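Local coordinates for protein alpha-L-rhamnosidase (Aspergillus terreus, PDB 6GSZ) that probably hydrolyses terminal non-reducing alpha-L-rhamnose residues from alpha-L-rhamnosides, as a calcium-binding, N-glycosylated fungal glycosidase, at residues V731-T736 with D743-N748; D580-K585 with G754-F759; S717-R720 with S726-Y729; E444-S449 with G765-W770. All coordinates share one frame; numbering follows the deposited sequence.

Contact 1: residues V731-T736 with D743-N748. With NAG (2-acetamido-2-deoxy-beta-D-glucopyranose), chain H; NAG (2-acetamido-2-deoxy-beta-D-glucopyranose), chain F.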
loop_
_atom_site.group_PDB
_atom_site.type_symbol
_atom_site.label_atom_id
_atom_site.label_comp_id
_atom_site.label_asym_id
_atom_site.label_seq_id
_atom_site.Cartn_x
_atom_site.Cartn_y
_atom_site.Cartn_z
ATOM N N VAL A 731 22.346 2.350 3.279
ATOM C CA VAL A 731 22.239 2.727 4.686
ATOM C C VAL A 731 23.456 3.590 5.111
ATOM O O VAL A 731 23.324 4.647 5.765
ATOM C CB VAL A 731 22.097 1.468 5.573
ATOM C CG1 VAL A 731 22.144 1.841 7.040
ATOM C CG2 VAL A 731 20.771 0.749 5.272
ATOM N N VAL A 732 24.658 3.146 4.765
ATOM C CA VAL A 732 25.862 3.843 5.205
ATOM C C VAL A 732 26.028 5.148 4.418
ATOM O O VAL A 732 26.779 5.994 4.881
ATOM C CB VAL A 732 27.118 2.949 5.194
ATOM C CG1 VAL A 732 26.937 1.710 6.062
ATOM C CG2 VAL A 732 27.591 2.595 3.795
ATOM N N MET A 733 25.312 5.323 3.293
ATOM C CA MET A 733 25.285 6.600 2.553
ATOM C C MET A 733 24.183 7.528 3.095
ATOM O O MET A 733 23.863 8.541 2.482
ATOM C CB MET A 733 25.060 6.329 1.070
ATOM C CG MET A 733 26.236 5.660 0.396
ATOM S SD MET A 733 27.694 6.718 0.318
ATOM C CE MET A 733 27.142 7.964 -0.836
ATOM N N ASN A 734 23.657 7.210 4.272
ATOM C CA ASN A 734 22.653 7.997 5.023
ATOM C C ASN A 734 21.291 7.881 4.364
ATOM O O ASN A 734 20.428 8.729 4.568
ATOM C CB ASN A 734 23.001 9.479 5.179
ATOM C CG ASN A 734 24.273 9.658 5.942
ATOM O OD1 ASN A 734 24.541 8.850 6.831
ATOM N ND2 ASN A 734 25.024 10.685 5.566
ATOM N N GLY A 735 21.085 6.838 3.579
ATOM C CA GLY A 735 19.749 6.511 3.128
ATOM C C GLY A 735 18.809 6.204 4.277
ATOM O O GLY A 735 19.221 5.559 5.254
ATOM N N THR A 736 17.556 6.660 4.155
ATOM C CA THR A 736 16.517 6.428 5.142
ATOM C C THR A 736 15.282 5.751 4.510
ATOM O O THR A 736 14.249 5.593 5.168
ATOM C CB THR A 736 16.141 7.731 5.861
ATOM O OG1 THR A 736 15.738 8.727 4.923
ATOM C CG2 THR A 736 17.278 8.261 6.706
ATOM N N ASP A 743 22.625 1.922 -6.991
ATOM C CA ASP A 743 23.535 3.081 -6.958
ATOM C C ASP A 743 22.778 4.381 -7.297
ATOM O O ASP A 743 23.291 5.190 -8.067
ATOM C CB ASP A 743 24.726 2.869 -7.926
ATOM C CG ASP A 743 24.332 2.557 -9.368
ATOM O OD1 ASP A 743 23.107 2.373 -9.646
ATOM O OD2 ASP A 743 25.233 2.375 -10.191
ATOM N N SER A 744 21.597 4.635 -6.715
ATOM C CA SER A 744 20.912 5.901 -7.012
ATOM C C SER A 744 21.844 7.057 -6.653
ATOM O O SER A 744 21.813 8.097 -7.313
ATOM C CB SER A 744 19.594 6.029 -6.296
ATOM O OG SER A 744 18.551 5.316 -6.963
ATOM N N MET A 745 22.612 6.907 -5.565
ATOM C CA MET A 745 23.742 7.826 -5.269
ATOM C C MET A 745 25.056 7.046 -5.409
ATOM O O MET A 745 25.135 5.890 -4.956
ATOM C CB MET A 745 23.653 8.383 -3.844
ATOM C CG MET A 745 24.714 9.418 -3.474
ATOM S SD MET A 745 24.316 10.245 -1.896
ATOM C CE MET A 745 22.959 11.301 -2.438
ATOM N N LEU A 746 26.060 7.677 -6.021
ATOM C CA LEU A 746 27.376 7.087 -6.185
ATOM C C LEU A 746 28.199 7.352 -4.920
ATOM O O LEU A 746 27.877 8.204 -4.100
ATOM C CB LEU A 746 28.023 7.678 -7.443
ATOM C CG LEU A 746 27.163 7.636 -8.705
ATOM C CD1 LEU A 746 27.920 8.248 -9.870
ATOM C CD2 LEU A 746 26.717 6.220 -9.050
ATOM N N PRO A 747 29.271 6.578 -4.639
ATOM C CA PRO A 747 29.973 6.715 -3.360
ATOM C C PRO A 747 30.525 8.092 -2.965
ATOM O O PRO A 747 30.641 8.364 -1.759
ATOM C CB PRO A 747 31.108 5.671 -3.451
ATOM C CG PRO A 747 30.585 4.660 -4.472
ATOM C CD PRO A 747 29.774 5.477 -5.465
ATOM N N ASN A 748 30.768 8.984 -3.928
ATOM C CA ASN A 748 31.275 10.348 -3.575
ATOM C C ASN A 748 30.116 11.316 -3.334
ATOM O O ASN A 748 30.341 12.479 -3.046
ATOM C CB ASN A 748 32.169 10.962 -4.649
ATOM C CG ASN A 748 31.512 10.960 -6.007
ATOM O OD1 ASN A 748 30.291 10.776 -6.138
ATOM N ND2 ASN A 748 32.328 11.159 -7.024
HETATM C C1 NAG H . 26.300 11.059 6.109
HETATM C C2 NAG H . 27.051 11.833 5.005
HETATM C C3 NAG H . 28.418 12.244 5.511
HETATM C C4 NAG H . 28.268 12.979 6.836
HETATM C C5 NAG H . 27.417 12.179 7.830
HETATM C C6 NAG H . 27.165 12.981 9.093
HETATM C C7 NAG H . 26.493 11.375 2.621
HETATM C C8 NAG H . 26.694 10.425 1.473
HETATM N N2 NAG H . 27.160 11.079 3.756
HETATM O O3 NAG H . 29.036 13.103 4.550
HETATM O O4 NAG H . 29.565 13.187 7.360
HETATM O O5 NAG H . 26.142 11.853 7.264
HETATM O O6 NAG H . 26.319 12.212 9.946
HETATM O O7 NAG H . 25.726 12.332 2.464
HETATM C C1 NAG F . 31.776 11.101 -8.326
HETATM C C2 NAG F . 32.561 11.923 -9.286
HETATM C C3 NAG F . 32.354 11.439 -10.708
HETATM C C4 NAG F . 32.552 9.924 -10.823
HETATM C C5 NAG F . 31.603 9.233 -9.848
HETATM C C6 NAG F . 31.624 7.699 -9.776
HETATM C C7 NAG F . 32.832 14.164 -8.306
HETATM C C8 NAG F . 32.293 15.563 -8.332
HETATM N N2 NAG F . 32.176 13.310 -9.111
HETATM O O3 NAG F . 33.358 12.109 -11.471
HETATM O O4 NAG F . 32.333 9.542 -12.191
HETATM O O5 NAG F . 31.988 9.701 -8.558
HETATM O O6 NAG F . 32.900 7.205 -9.369
HETATM O O7 NAG F . 33.807 13.876 -7.610
#

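Contact 2: residues D580-K585 with G754-F759. With MAN (alpha-D-mannopyranose), chain B; BGC (beta-D-glucopyranose), chain C.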
loop_
_atom_site.group_PDB
_atom_site.type_symbol
_atom_site.label_atom_id
_atom_site.label_comp_id
_atom_site.label_asym_id
_atom_site.label_seq_id
_atom_site.Cartn_x
_atom_site.Cartn_y
_atom_site.Cartn_z
ATOM N N ASP A 580 14.766 -8.601 -16.098
ATOM C CA ASP A 580 15.557 -8.285 -14.903
ATOM C C ASP A 580 16.023 -6.831 -14.912
ATOM O O ASP A 580 17.223 -6.534 -14.899
ATOM C CB ASP A 580 16.715 -9.267 -14.695
ATOM C CG ASP A 580 17.218 -9.293 -13.250
ATOM O OD1 ASP A 580 16.417 -9.007 -12.307
ATOM O OD2 ASP A 580 18.431 -9.597 -13.062
ATOM N N TRP A 581 15.036 -5.943 -14.793
ATOM C CA TRP A 581 15.194 -4.500 -14.803
ATOM C C TRP A 581 16.158 -4.056 -13.698
ATOM O O TRP A 581 16.038 -4.493 -12.577
ATOM C CB TRP A 581 13.786 -3.924 -14.607
ATOM C CG TRP A 581 13.644 -2.435 -14.694
ATOM C CD1 TRP A 581 13.428 -1.580 -13.639
ATOM C CD2 TRP A 581 13.684 -1.631 -15.880
ATOM N NE1 TRP A 581 13.325 -0.296 -14.110
ATOM C CE2 TRP A 581 13.469 -0.302 -15.467
ATOM C CE3 TRP A 581 13.838 -1.911 -17.249
ATOM C CZ2 TRP A 581 13.399 0.754 -16.381
ATOM C CZ3 TRP A 581 13.818 -0.852 -18.142
ATOM C CH2 TRP A 581 13.582 0.450 -17.708
ATOM N N LEU A 582 17.093 -3.147 -14.029
ATOM C CA LEU A 582 17.967 -2.492 -13.060
ATOM C C LEU A 582 18.946 -3.491 -12.431
ATOM O O LEU A 582 19.443 -3.260 -11.351
ATOM C CB LEU A 582 17.135 -1.709 -12.022
ATOM C CG LEU A 582 16.663 -0.338 -12.495
ATOM C CD1 LEU A 582 15.723 0.299 -11.479
ATOM C CD2 LEU A 582 17.844 0.564 -12.806
ATOM N N ASP A 583 19.305 -4.529 -13.198
ATOM C CA ASP A 583 20.533 -5.302 -12.956
ATOM C C ASP A 583 21.620 -4.266 -12.696
ATOM O O ASP A 583 21.711 -3.308 -13.459
ATOM C CB ASP A 583 20.817 -6.184 -14.186
ATOM C CG ASP A 583 22.105 -6.982 -14.220
ATOM O OD1 ASP A 583 23.088 -6.566 -13.552
ATOM O OD2 ASP A 583 22.102 -8.000 -14.938
ATOM N N PRO A 584 22.447 -4.368 -11.641
ATOM C CA PRO A 584 23.457 -3.339 -11.373
ATOM C C PRO A 584 24.499 -3.144 -12.490
ATOM O O PRO A 584 25.161 -2.092 -12.540
ATOM C CB PRO A 584 24.134 -3.820 -10.090
ATOM C CG PRO A 584 23.862 -5.285 -10.044
ATOM C CD PRO A 584 22.491 -5.466 -10.667
ATOM N N LYS A 585 24.646 -4.111 -13.392
ATOM C CA LYS A 585 25.556 -4.017 -14.517
ATOM C C LYS A 585 24.899 -3.367 -15.751
ATOM O O LYS A 585 25.613 -3.070 -16.713
ATOM C CB LYS A 585 26.083 -5.402 -14.899
ATOM C CG LYS A 585 26.884 -6.137 -13.842
ATOM C CD LYS A 585 28.238 -5.633 -13.603
ATOM C CE LYS A 585 29.065 -6.656 -12.842
ATOM N NZ LYS A 585 30.138 -5.995 -12.070
ATOM N N GLY A 754 21.674 8.609 -14.617
ATOM C CA GLY A 754 20.468 8.204 -15.278
ATOM C C GLY A 754 19.334 9.178 -15.006
ATOM O O GLY A 754 19.132 9.606 -13.890
ATOM N N GLN A 755 18.548 9.442 -16.055
ATOM C CA GLN A 755 17.450 10.372 -15.969
ATOM C C GLN A 755 16.383 9.811 -15.018
ATOM O O GLN A 755 15.634 10.566 -14.363
ATOM C CB GLN A 755 16.828 10.625 -17.353
ATOM N N MET A 756 16.293 8.480 -14.969
ATOM C CA MET A 756 15.373 7.753 -14.081
ATOM C C MET A 756 16.158 7.354 -12.826
ATOM O O MET A 756 16.866 6.341 -12.836
ATOM C CB MET A 756 14.820 6.519 -14.785
ATOM C CG MET A 756 13.807 5.737 -14.013
ATOM S SD MET A 756 13.583 4.070 -14.658
ATOM C CE MET A 756 15.012 3.257 -13.966
ATOM N N THR A 757 16.059 8.169 -11.771
ATOM C CA THR A 757 16.720 7.899 -10.494
ATOM C C THR A 757 15.861 8.393 -9.337
ATOM O O THR A 757 15.599 9.601 -9.246
ATOM C CB THR A 757 18.111 8.532 -10.426
ATOM O OG1 THR A 757 18.918 7.991 -11.479
ATOM C CG2 THR A 757 18.797 8.296 -9.107
ATOM N N SER A 758 15.430 7.485 -8.470
ATOM C CA SER A 758 14.620 7.777 -7.310
ATOM C C SER A 758 15.318 7.242 -6.050
ATOM O O SER A 758 15.968 6.172 -6.069
ATOM C CB SER A 758 13.236 7.179 -7.480
ATOM O OG SER A 758 12.702 6.686 -6.270
ATOM N N PHE A 759 15.106 7.929 -4.920
ATOM C CA PHE A 759 15.602 7.497 -3.628
ATOM C C PHE A 759 14.470 6.914 -2.758
ATOM O O PHE A 759 14.626 6.844 -1.524
ATOM C CB PHE A 759 16.342 8.630 -2.894
ATOM C CG PHE A 759 17.595 9.028 -3.612
ATOM C CD1 PHE A 759 18.773 8.378 -3.320
ATOM C CD2 PHE A 759 17.600 10.006 -4.602
ATOM C CE1 PHE A 759 19.940 8.711 -3.994
ATOM C CE2 PHE A 759 18.766 10.334 -5.264
ATOM C CZ PHE A 759 19.932 9.686 -4.964
HETATM C C1 MAN B . 29.805 -0.538 -14.916
HETATM C C2 MAN B . 28.806 -1.290 -15.801
HETATM C C3 MAN B . 27.548 -0.429 -15.965
HETATM C C4 MAN B . 26.944 -0.086 -14.585
HETATM C C5 MAN B . 28.028 0.548 -13.719
HETATM C C6 MAN B . 27.550 0.767 -12.307
HETATM O O2 MAN B . 28.532 -2.545 -15.197
HETATM O O3 MAN B . 26.619 -1.049 -16.889
HETATM O O4 MAN B . 25.832 0.899 -14.684
HETATM O O5 MAN B . 29.252 -0.205 -13.632
HETATM O O6 MAN B . 28.669 1.278 -11.618
HETATM C C2 BGC C . 9.134 1.218 -12.069
HETATM C C3 BGC C . 9.454 0.063 -12.976
HETATM C C4 BGC C . 9.337 0.298 -14.465
HETATM C C5 BGC C . 10.071 1.527 -14.703
HETATM C C6 BGC C . 10.002 1.741 -16.202
HETATM C C1 BGC C . 9.846 2.467 -12.558
HETATM O O1 BGC C . 9.636 3.500 -11.616
HETATM O O2 BGC C . 9.802 1.075 -10.837
HETATM O O3 BGC C . 8.522 -0.859 -12.772
HETATM O O4 BGC C . 9.783 -0.762 -15.342
HETATM O O5 BGC C . 9.612 2.695 -13.948
HETATM O O6 BGC C . 10.581 3.015 -16.497
#

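Contact 3: residues S717-R720 with S726-Y729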
loop_
_atom_site.group_PDB
_atom_site.type_symbol
_atom_site.label_atom_id
_atom_site.label_comp_id
_atom_site.label_asym_id
_atom_site.label_seq_id
_atom_site.Cartn_x
_atom_site.Cartn_y
_atom_site.Cartn_z
ATOM N N SER A 717 26.232 -13.067 4.182
ATOM C CA SER A 717 27.440 -12.344 3.753
ATOM C C SER A 717 27.063 -11.250 2.748
ATOM O O SER A 717 27.632 -10.171 2.805
ATOM C CB SER A 717 28.481 -13.277 3.216
ATOM O OG SER A 717 28.955 -14.130 4.248
ATOM N N MET A 718 26.109 -11.541 1.838
ATOM C CA MET A 718 25.596 -10.495 0.942
ATOM C C MET A 718 24.927 -9.377 1.746
ATOM O O MET A 718 25.156 -8.177 1.481
ATOM C CB MET A 718 24.566 -11.067 -0.035
ATOM C CG MET A 718 25.109 -12.162 -0.916
ATOM S SD MET A 718 23.976 -12.602 -2.252
ATOM C CE MET A 718 24.237 -11.211 -3.321
ATOM N N LEU A 719 24.097 -9.743 2.710
ATOM C CA LEU A 719 23.313 -8.765 3.478
ATOM C C LEU A 719 24.209 -7.836 4.293
ATOM O O LEU A 719 23.870 -6.659 4.454
ATOM C CB LEU A 719 22.322 -9.507 4.372
ATOM C CG LEU A 719 21.372 -8.641 5.191
ATOM C CD1 LEU A 719 20.477 -7.814 4.274
ATOM C CD2 LEU A 719 20.537 -9.485 6.123
ATOM N N ARG A 720 25.388 -8.313 4.700
ATOM C CA ARG A 720 26.306 -7.516 5.514
ATOM C C ARG A 720 27.231 -6.636 4.661
ATOM O O ARG A 720 27.934 -5.794 5.249
ATOM C CB ARG A 720 27.128 -8.439 6.417
ATOM C CG ARG A 720 26.293 -9.149 7.463
ATOM C CD ARG A 720 27.106 -10.139 8.262
ATOM N NE ARG A 720 28.266 -9.513 8.880
ATOM C CZ ARG A 720 29.204 -10.178 9.534
ATOM N NH1 ARG A 720 29.330 -11.482 9.354
ATOM N NH2 ARG A 720 29.987 -9.532 10.382
ATOM N N SER A 726 24.787 -3.130 -2.924
ATOM C CA SER A 726 24.331 -3.903 -1.782
ATOM C C SER A 726 23.215 -3.119 -1.088
ATOM O O SER A 726 22.983 -1.942 -1.394
ATOM C CB SER A 726 25.453 -4.173 -0.789
ATOM O OG SER A 726 25.885 -2.952 -0.215
ATOM N N TRP A 727 22.515 -3.741 -0.160
ATOM C CA TRP A 727 21.503 -3.026 0.632
ATOM C C TRP A 727 22.117 -2.027 1.622
ATOM O O TRP A 727 21.685 -0.879 1.711
ATOM C CB TRP A 727 20.610 -4.003 1.368
ATOM C CG TRP A 727 19.767 -4.837 0.468
ATOM C CD1 TRP A 727 18.539 -4.516 -0.018
ATOM C CD2 TRP A 727 20.044 -6.164 -0.011
ATOM N NE1 TRP A 727 18.064 -5.512 -0.825
ATOM C CE2 TRP A 727 18.955 -6.553 -0.814
ATOM C CE3 TRP A 727 21.118 -7.042 0.136
ATOM C CZ2 TRP A 727 18.906 -7.783 -1.467
ATOM C CZ3 TRP A 727 21.076 -8.255 -0.515
ATOM C CH2 TRP A 727 19.981 -8.619 -1.297
ATOM N N LEU A 728 23.141 -2.450 2.368
ATOM C CA LEU A 728 23.658 -1.602 3.442
ATOM C C LEU A 728 24.511 -0.468 2.895
ATOM O O LEU A 728 24.735 0.495 3.628
ATOM C CB LEU A 728 24.450 -2.436 4.460
ATOM C CG LEU A 728 23.643 -3.475 5.202
ATOM C CD1 LEU A 728 24.472 -4.105 6.320
ATOM C CD2 LEU A 728 22.331 -2.936 5.727
ATOM N N TYR A 729 24.946 -0.551 1.637
ATOM C CA TYR A 729 25.571 0.632 1.028
ATOM C C TYR A 729 24.613 1.815 1.145
ATOM O O TYR A 729 25.013 2.920 1.462
ATOM C CB TYR A 729 25.921 0.368 -0.429
ATOM C CG TYR A 729 26.247 1.599 -1.225
ATOM C CD1 TYR A 729 27.450 2.235 -1.045
ATOM C CD2 TYR A 729 25.361 2.119 -2.150
ATOM C CE1 TYR A 729 27.767 3.371 -1.770
ATOM C CE2 TYR A 729 25.648 3.250 -2.889
ATOM C CZ TYR A 729 26.867 3.884 -2.696
ATOM O OH TYR A 729 27.168 5.004 -3.417
HETATM O O HOH W 1 23.983 -5.177 2.096
#

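Contact 4: residues E444-S449 with G765-W770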
loop_
_atom_site.group_PDB
_atom_site.type_symbol
_atom_site.label_atom_id
_atom_site.label_comp_id
_atom_site.label_asym_id
_atom_site.label_seq_id
_atom_site.Cartn_x
_atom_site.Cartn_y
_atom_site.Cartn_z
ATOM N N GLU A 444 13.972 -0.405 9.005
ATOM C CA GLU A 444 13.298 0.879 9.176
ATOM C C GLU A 444 13.144 1.580 7.810
ATOM O O GLU A 444 12.080 2.173 7.504
ATOM C CB GLU A 444 14.049 1.677 10.240
ATOM C CG GLU A 444 13.383 2.988 10.562
ATOM C CD GLU A 444 13.867 3.713 11.818
ATOM O OE1 GLU A 444 14.744 3.197 12.521
ATOM O OE2 GLU A 444 13.343 4.801 12.077
ATOM N N ASN A 445 14.184 1.495 6.985
ATOM C CA ASN A 445 14.166 2.139 5.671
ATOM C C ASN A 445 13.135 1.485 4.745
ATOM O O ASN A 445 12.459 2.199 3.977
ATOM C CB ASN A 445 15.533 2.111 4.988
ATOM C CG ASN A 445 16.558 2.985 5.683
ATOM O OD1 ASN A 445 16.272 3.640 6.707
ATOM N ND2 ASN A 445 17.775 2.957 5.148
ATOM N N ILE A 446 12.987 0.159 4.839
ATOM C CA ILE A 446 11.974 -0.560 4.078
ATOM C C ILE A 446 10.573 -0.136 4.513
ATOM O O ILE A 446 9.665 0.172 3.697
ATOM C CB ILE A 446 12.153 -2.082 4.228
ATOM C CG1 ILE A 446 13.490 -2.501 3.610
ATOM C CG2 ILE A 446 10.985 -2.840 3.624
ATOM C CD1 ILE A 446 13.899 -3.944 3.922
ATOM N N LEU A 447 10.403 -0.043 5.811
ATOM C CA LEU A 447 9.140 0.440 6.400
ATOM C C LEU A 447 8.791 1.838 5.844
ATOM O O LEU A 447 7.620 2.079 5.443
ATOM C CB LEU A 447 9.314 0.475 7.921
ATOM C CG LEU A 447 8.237 1.170 8.742
ATOM C CD1 LEU A 447 6.905 0.478 8.651
ATOM C CD2 LEU A 447 8.692 1.338 10.185
ATOM N N TRP A 448 9.771 2.737 5.846
ATOM C CA TRP A 448 9.519 4.062 5.333
ATOM C C TRP A 448 9.258 4.076 3.819
ATOM O O TRP A 448 8.464 4.939 3.364
ATOM C CB TRP A 448 10.655 5.019 5.721
ATOM C CG TRP A 448 10.519 5.518 7.123
ATOM C CD1 TRP A 448 11.217 5.104 8.222
ATOM C CD2 TRP A 448 9.681 6.599 7.588
ATOM N NE1 TRP A 448 10.833 5.808 9.324
ATOM C CE2 TRP A 448 9.957 6.793 8.956
ATOM C CE3 TRP A 448 8.796 7.495 6.966
ATOM C CZ2 TRP A 448 9.300 7.744 9.739
ATOM C CZ3 TRP A 448 8.183 8.468 7.718
ATOM C CH2 TRP A 448 8.420 8.585 9.088
ATOM N N SER A 449 9.930 3.220 3.033
ATOM C CA SER A 449 9.621 3.134 1.617
ATOM C C SER A 449 8.198 2.596 1.378
ATOM O O SER A 449 7.503 2.992 0.412
ATOM C CB SER A 449 10.661 2.402 0.819
ATOM O OG SER A 449 11.811 3.202 0.640
ATOM N N GLY A 765 13.640 -3.203 -1.328
ATOM C CA GLY A 765 13.180 -3.501 0.006
ATOM C C GLY A 765 12.495 -4.866 0.095
ATOM O O GLY A 765 12.116 -5.264 1.190
ATOM N N SER A 766 12.343 -5.570 -1.032
ATOM C CA SER A 766 11.828 -6.957 -1.053
ATOM C C SER A 766 12.689 -7.938 -0.247
ATOM O O SER A 766 12.219 -9.020 0.064
ATOM C CB SER A 766 11.655 -7.444 -2.470
ATOM O OG SER A 766 12.885 -7.462 -3.169
ATOM N N VAL A 767 13.914 -7.543 0.086
ATOM C CA VAL A 767 14.743 -8.305 1.027
ATOM C C VAL A 767 14.091 -8.372 2.413
ATOM O O VAL A 767 14.429 -9.256 3.208
ATOM C CB VAL A 767 16.176 -7.750 1.117
ATOM C CG1 VAL A 767 16.230 -6.419 1.838
ATOM C CG2 VAL A 767 17.122 -8.755 1.757
ATOM N N GLY A 768 13.123 -7.505 2.733
ATOM C CA GLY A 768 12.487 -7.488 4.025
ATOM C C GLY A 768 11.901 -8.841 4.390
ATOM O O GLY A 768 11.940 -9.257 5.568
ATOM N N SER A 769 11.311 -9.532 3.418
ATOM C CA SER A 769 10.717 -10.851 3.699
ATOM C C SER A 769 11.743 -11.852 4.203
ATOM O O SER A 769 11.372 -12.755 4.944
ATOM C CB SER A 769 9.968 -11.415 2.512
ATOM O OG SER A 769 10.806 -11.636 1.406
ATOM N N TRP A 770 12.994 -11.714 3.763
ATOM C CA TRP A 770 14.044 -12.614 4.258
ATOM C C TRP A 770 14.352 -12.274 5.720
ATOM O O TRP A 770 14.597 -13.167 6.561
ATOM C CB TRP A 770 15.302 -12.546 3.387
ATOM C CG TRP A 770 16.248 -13.687 3.591
ATOM C CD1 TRP A 770 16.190 -14.876 2.941
ATOM C CD2 TRP A 770 17.408 -13.708 4.433
ATOM N NE1 TRP A 770 17.208 -15.674 3.371
ATOM C CE2 TRP A 770 17.951 -15.007 4.306
ATOM C CE3 TRP A 770 18.011 -12.809 5.323
ATOM C CZ2 TRP A 770 19.098 -15.397 4.992
ATOM C CZ3 TRP A 770 19.142 -13.205 6.001
ATOM C CH2 TRP A 770 19.681 -14.479 5.828
#

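Contact 1: residues V731-T736 with D743-N748
The end methyl of Met733 lies against the side of the Met745 chain: CE of Met733 is 3.8 Å from SD of Met745 and 3.9 Å from CG of Met745. This is the apolar part of the contact. The Met733 chain leaves the backbone beside its own N and then bends twice more (chi2 -67°, chi3 -68°), a curl that brings the terminal methyl round to the loop 743-748. In Met745 the first two torsions are extended and carry SD to that methyl, while the bend at the third turns its own CE away. Two unbranched thioethers suit this place, since each can adapt its bends to the other.

The same methyl also rests on backbone oxygens, with CE of Met733 3.4 Å from O of Leu746 and 3.6 Å from O of Pro747. These are van der Waals contacts with polar atoms. The loop's fold is held by other bonds, among them one between Met745 O and the hydroxyl of Tyr729.

Sugar forms the third kind of interaction. Asn734 ND2 is joined covalently to C1 of one N-acetylglucosamine at 1.4 Å, and the acetyl methyl C8 of that sugar approaches CE of Met733 to 3.4 Å. Asn748 ND2 carries a second N-acetylglucosamine, whose C6 lies 3.7 Å from CD1 of Leu746.

Asn734 has a positive phi of 73°, which asparagine tolerates well, and its N bonds to Val731 O at 3.0 Å. With Gly735 N bound to Gln730 O, this is a Schellman motif: it ends helix 727-732 and places an N-glycosylation site at the C-prime residue.

Contact 2: residues D580-K585 with G754-F759
Lys585 N donates to Asp583 OD1 at 2.9 Å in a nearly straight bond (166°), reaching the oxygen from above the carboxylate plane. This Asx turn shapes the chain just after Trp581 and Leu582, which meet Met756. Upstream, a type II turn runs from Asp580 to Asp583, with Leu582 in its positive-phi position.

Met756 makes the contact with its thioether. Its SD sits at the edge of the indole, 3.7 Å from Trp581 CZ2 and 81° off the normal of the six-membered ring, a Met-aromatic contact. CG of Met756 is anti to its backbone N (chi1 -177°) and the chain bends only at chi3, which swings CE toward Leu582; the two side chains meet tip to tip, Met756 CE 3.9 Å from Leu582 CD1.

Over one face of Trp581, O4 of the bound glucose stands 3.7 Å above the ring plane, offset toward the rim. Glucose C6 is 3.5 Å from Trp581 CZ2, and glucose O6 is 3.7 Å from Met756 SD. An indole offers a broad flat apolar wall and methionine a pliable one. With Asp460, Asp473, Trp527 and His761 hydrogen-bonding the sugar, this is the aromatic-lined glucose pocket of the six-hairpin glycosidase domain.

Contact 3: residues S717-R720 with S726-Y729
The indole of Trp727 turns its edge to helix 712-719: Met718 O lies near the ring plane, 4.4 Å from Trp727 CE3, and a water also sits in plane at the rim. Leu719 CD1 comes up obliquely, 4.3 Å from CE3 of the same ring. Trp742 meets the indole edge-to-face and Phe715 at a steep angle, while the ring nitrogen NE1 is hydrogen-bonded to Val764 O, so this large buried group has its one polar atom satisfied.

Leu728 packs against backbone. Its CD1 touches Leu719 O at 3.2 Å, a tight approach, and lies 4.0 Å from Arg720 CA. With CG anti to the carbonyl carbon (chi1 -64°), the branch is directed across to the end of the other helix. The carbonyl it touches has a polar partner as well: the water, 2.8 Å from Leu719 O, probably donates to it, though it has other acceptors in reach. The same water accepts from Leu728 N at 2.9 Å, bridging a late carbonyl of one helix to an early amide of the next.

Ser726 is the N-cap of helix 727-732. Its short hydroxyl can fold back, and OG accepts from Tyr729 N at 3.2 Å, while its single proton has two backbone acceptors in reach, Gln721 O and Glu723 O. Arg720 is salt-bridged to Asp797 through NH2.

The two consecutive helices thus form a tight, water-bridged corner. Leu719 and Trp727 both press on Leu442 of helix 437-453; Leu719 also packs on Trp770, Leu771 and Ile775 of helix 768-775, and Met718 on Leu702 of helix 699-708.

Contact 4: residues E444-S449 with G765-W770
Ile446 extends from helix 437-453 into the backbone around Gly765, and its CB already points that way. From CB the chain forks. The methyl Ile446 CG2, anti to the backbone N, comes to 3.6 Å from Gly765 O. On the other branch, Ile446 CG1 lies beside the backbone N (chi1 -64°) and passes 3.8 Å from Gly765 CA, lying against that bare carbon. Chi2 is extended at 169°, so CD1 reaches deepest, and this end methyl, Ile446 CD1, has three neighbours: Gly765 O at 3.5 Å, Gly768 CA at 3.8 Å and Val767 CG1 at 4.0 Å.

Two glycines suit the receiving side. In both, the direction a CB would take leads toward helix 437-453, and their bareness lets the CA atoms of Ile446 and Gly765 approach to 5.2 Å. The isoleucine, with its beta branch and extra methyl, meets the glycine backbone with both arms. Val767, set between the glycines, closes one flank of the tip and also packs on Trp727. Around the rest of Ile446 stand Phe477 and Ile484 of helix 471-484, together with Thr738.

Helix 437-453 and the turn leading into helix 768-775 lie at the beginning and end of the helical array, consistent with the closing of an (alpha/alpha)6 toroid.

Chemically, hydrocarbon meets glycine backbone and one valine methyl. Gly765 O, though pressed by two methyls, accepts from Gly768 N, three residues on, at 2.9 Å; its polar need is met locally, consistent with a contact that depends mainly on close van der Waals fit.

How the contacts relate
All four contacts belong to the six-hairpin glycosidase domain, and along the chain contacts 1, 2 and 3 are nested within the span closed by contact 4. Contacts 1 and 3 share helix 727-732, their centres about 12 Å apart. Contact 3 meets contact 4 where Trp727 NE1 lies 3.4 Å from Val767 CG1. Asn445 ND2 of contact 4 probably bonds to Gly735 O of contact 1, and Ser744 OG probably to Ser758 O of contact 2. Only contact 2 touches the bound glucose; in contact 4, Gly765 CA is about 12 Å from the nearest atom of that sugar, while contact 1 carries N-glycans.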